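Local coordinates for protein manganese-free pseudocatalase (Thermus thermophilus, PDB 2CWL) that probably breaks hydrogen peroxide down to water and oxygen as a manganese catalase, although it is captured here without its manganese, at residues P13-Q18 and N171-E176. Sequence-based numbering, arbitrary orientation.
Sequences PMPKEQ and NPVARE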
ATOM      1  N   PRO A  13      21.798  13.649 -24.516  1.00 15.81           N
ATOM      2  CA  PRO A  13      23.157  13.210 -24.836  1.00 17.25           C
ATOM      3  C   PRO A  13      23.274  11.733 -24.471  1.00 19.29           C
ATOM      4  O   PRO A  13      22.404  11.185 -23.784  1.00 18.54           O
ATOM      5  CB  PRO A  13      24.023  14.102 -23.950  1.00 16.60           C
ATOM      6  CG  PRO A  13      23.163  14.272 -22.725  1.00 16.40           C
ATOM      7  CD  PRO A  13      21.791  14.527 -23.332  1.00 16.02           C
ATOM      8  N   MET A  14      24.339  11.087 -24.924  1.00 20.50           N
ATOM      9  CA  MET A  14      24.540   9.673 -24.637  1.00 23.38           C
ATOM     10  C   MET A  14      25.413   9.505 -23.394  1.00 23.67           C
ATOM     11  O   MET A  14      26.428  10.179 -23.244  1.00 24.10           O
ATOM     12  CB  MET A  14      25.196   8.991 -25.841  1.00 26.39           C
ATOM     13  CG  MET A  14      24.982   7.490 -25.905  1.00 31.33           C
ATOM     14  SD  MET A  14      25.751   6.750 -27.359  1.00 39.69           S
ATOM     15  CE  MET A  14      27.075   5.831 -26.590  1.00 38.13           C
ATOM     16  N   PRO A  15      25.025   8.601 -22.482  1.00 24.21           N
ATOM     17  CA  PRO A  15      25.798   8.369 -21.256  1.00 24.37           C
ATOM     18  C   PRO A  15      27.120   7.654 -21.541  1.00 24.03           C
ATOM     19  O   PRO A  15      27.207   6.865 -22.479  1.00 24.16           O
ATOM     20  CB  PRO A  15      24.848   7.520 -20.418  1.00 26.51           C
ATOM     21  CG  PRO A  15      24.148   6.699 -21.461  1.00 25.75           C
ATOM     22  CD  PRO A  15      23.838   7.727 -22.531  1.00 26.99           C
ATOM     23  N   LYS A  16      28.147   7.940 -20.741  1.00 25.27           N
ATOM     24  CA  LYS A  16      29.454   7.306 -20.917  1.00 25.28           C
ATOM     25  C   LYS A  16      29.408   5.858 -20.453  1.00 24.40           C
ATOM     26  O   LYS A  16      30.067   4.988 -21.023  1.00 23.68           O
ATOM     27  CB  LYS A  16      30.535   8.044 -20.119  1.00 28.28           C
ATOM     28  CG  LYS A  16      30.868   9.437 -20.622  1.00 31.12           C
ATOM     29  CD  LYS A  16      32.067  10.019 -19.875  1.00 31.93           C
ATOM     30  CE  LYS A  16      31.798  10.149 -18.383  1.00 34.39           C
ATOM     31  NZ  LYS A  16      32.956  10.748 -17.654  1.00 36.15           N
ATOM     32  N   GLU A  17      28.635   5.609 -19.402  1.00 22.49           N
ATOM     33  CA  GLU A  17      28.497   4.269 -18.855  1.00 21.06           C
ATOM     34  C   GLU A  17      27.259   4.196 -17.974  1.00 18.58           C
ATOM     35  O   GLU A  17      26.637   5.215 -17.675  1.00 17.37           O
ATOM     36  CB  GLU A  17      29.732   3.888 -18.033  1.00 24.79           C
ATOM     37  CG  GLU A  17      29.995   4.783 -16.830  1.00 30.07           C
ATOM     38  CD  GLU A  17      30.511   6.156 -17.217  1.00 34.73           C
ATOM     39  OE1 GLU A  17      31.543   6.223 -17.918  1.00 37.23           O
ATOM     40  OE2 GLU A  17      29.892   7.165 -16.817  1.00 37.92           O
ATOM     41  N   GLN A  18      26.903   2.986 -17.564  1.00 16.46           N
ATOM     42  CA  GLN A  18      25.739   2.794 -16.711  1.00 15.08           C
ATOM     43  C   GLN A  18      25.961   3.434 -15.350  1.00 14.29           C
ATOM     44  O   GLN A  18      27.071   3.413 -14.815  1.00 14.91           O
ATOM     45  CB  GLN A  18      25.464   1.303 -16.503  1.00 15.94           C
ATOM     46  CG  GLN A  18      24.963   0.560 -17.723  1.00 17.20           C
ATOM     47  CD  GLN A  18      24.958  -0.939 -17.507  1.00 18.98           C
ATOM     48  OE1 GLN A  18      26.014  -1.559 -17.387  1.00 19.63           O
ATOM     49  NE2 GLN A  18      23.769  -1.530 -17.445  1.00 16.95           N
ATOM     50  N   ASN A 171      25.633  13.507 -13.970  1.00 18.22           N
ATOM     51  CA  ASN A 171      25.457  12.892 -15.285  1.00 18.22           C
ATOM     52  C   ASN A 171      24.835  13.884 -16.263  1.00 16.27           C
ATOM     53  O   ASN A 171      23.776  14.450 -15.993  1.00 16.91           O
ATOM     54  CB  ASN A 171      24.544  11.666 -15.180  1.00 21.16           C
ATOM     55  CG  ASN A 171      25.091  10.605 -14.249  1.00 26.27           C
ATOM     56  OD1 ASN A 171      25.951   9.807 -14.627  1.00 30.58           O
ATOM     57  ND2 ASN A 171      24.600  10.597 -13.017  1.00 26.47           N
ATOM     58  N   PRO A 172      25.486  14.112 -17.414  1.00 15.33           N
ATOM     59  CA  PRO A 172      24.943  15.051 -18.398  1.00 14.86           C
ATOM     60  C   PRO A 172      23.556  14.685 -18.929  1.00 14.10           C
ATOM     61  O   PRO A 172      22.775  15.566 -19.273  1.00 14.27           O
ATOM     62  CB  PRO A 172      26.002  15.045 -19.497  1.00 15.62           C
ATOM     63  CG  PRO A 172      27.262  14.857 -18.719  1.00 17.27           C
ATOM     64  CD  PRO A 172      26.873  13.748 -17.756  1.00 14.70           C
ATOM     65  N   VAL A 173      23.244  13.395 -19.003  1.00 13.91           N
ATOM     66  CA  VAL A 173      21.932  13.000 -19.503  1.00 14.08           C
ATOM     67  C   VAL A 173      20.864  13.432 -18.504  1.00 14.23           C
ATOM     68  O   VAL A 173      19.818  13.960 -18.880  1.00 15.04           O
ATOM     69  CB  VAL A 173      21.831  11.474 -19.721  1.00 15.55           C
ATOM     70  CG1 VAL A 173      20.517  11.137 -20.417  1.00 15.86           C
ATOM     71  CG2 VAL A 173      23.008  10.986 -20.553  1.00 17.82           C
ATOM     72  N   ALA A 174      21.140  13.213 -17.224  1.00 12.30           N
ATOM     73  CA  ALA A 174      20.202  13.588 -16.176  1.00 12.19           C
ATOM     74  C   ALA A 174      20.073  15.106 -16.071  1.00 13.29           C
ATOM     75  O   ALA A 174      18.968  15.642 -15.950  1.00 13.07           O
ATOM     76  CB  ALA A 174      20.659  13.004 -14.840  1.00 11.88           C
ATOM     77  N   ARG A 175      21.203  15.803 -16.119  1.00 13.12           N
ATOM     78  CA  ARG A 175      21.185  17.255 -16.011  1.00 12.77           C
ATOM     79  C   ARG A 175      20.572  17.960 -17.217  1.00 12.72           C
ATOM     80  O   ARG A 175      20.003  19.039 -17.077  1.00 12.65           O
ATOM     81  CB  ARG A 175      22.596  17.779 -15.728  1.00 12.64           C
ATOM     82  CG  ARG A 175      23.072  17.412 -14.326  1.00 13.26           C
ATOM     83  CD  ARG A 175      24.259  18.250 -13.875  1.00 12.91           C
ATOM     84  NE  ARG A 175      24.392  18.211 -12.419  1.00 13.86           N
ATOM     85  CZ  ARG A 175      25.266  18.927 -11.718  1.00 16.01           C
ATOM     86  NH1 ARG A 175      26.105  19.752 -12.332  1.00 15.23           N
ATOM     87  NH2 ARG A 175      25.290  18.831 -10.394  1.00 16.60           N
ATOM     88  N   GLU A 176      20.673  17.356 -18.398  1.00 11.91           N
ATOM     89  CA  GLU A 176      20.082  17.968 -19.586  1.00 12.84           C
ATOM     90  C   GLU A 176      18.562  17.877 -19.441  1.00 12.10           C
ATOM     91  O   GLU A 176      17.843  18.851 -19.667  1.00 12.44           O
ATOM     92  CB  GLU A 176      20.537  17.238 -20.850  1.00 14.40           C
ATOM     93  CG  GLU A 176      20.348  18.034 -22.134  1.00 18.17           C
ATOM     94  CD  GLU A 176      21.080  19.369 -22.109  1.00 20.09           C
ATOM     95  OE1 GLU A 176      22.196  19.436 -21.550  1.00 21.10           O
ATOM     96  OE2 GLU A 176      20.550  20.351 -22.663  1.00 22.70           O
TER
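Pro172, in the first turn of helix 172-200, meets the ring of Pro13: CG of Pro13 sits 3.7 Å from the Pro172 carbonyl O, an oxygen already bonded by the amide N of Glu176 within the helix. Val173 fills the middle of the contact. Its CG1 stands anti to the backbone N (chi1 -172°), which leaves CG2 beside that N and turned toward the Pro13-Pro15 backbone. There CG2 lies 3.3 Å from Pro13 O. CB and CD of Pro15 each approach the same CG2 at 3.9 Å. This methyl also touches CG of Pro13, and the Val173 side chain packs as well on Thr80 and Ser83 of helix 57-85. One turn further on, Glu176 offers only its aliphatic root, CB lying 3.9 Å from CD of Pro13; its carboxylate, carried away by the bend at chi2 (58°), forms a salt bridge with Lys223. The extended N-terminal loop is thus laid over the start of a helix of the ferritin-like bundle, away from the predicted metal sites. With no hydrogen bond between the segments, their hold on each other is van der Waals contact, mainly of the Pro13 and Pro15 rings and the Pro13 carbonyl with Val173.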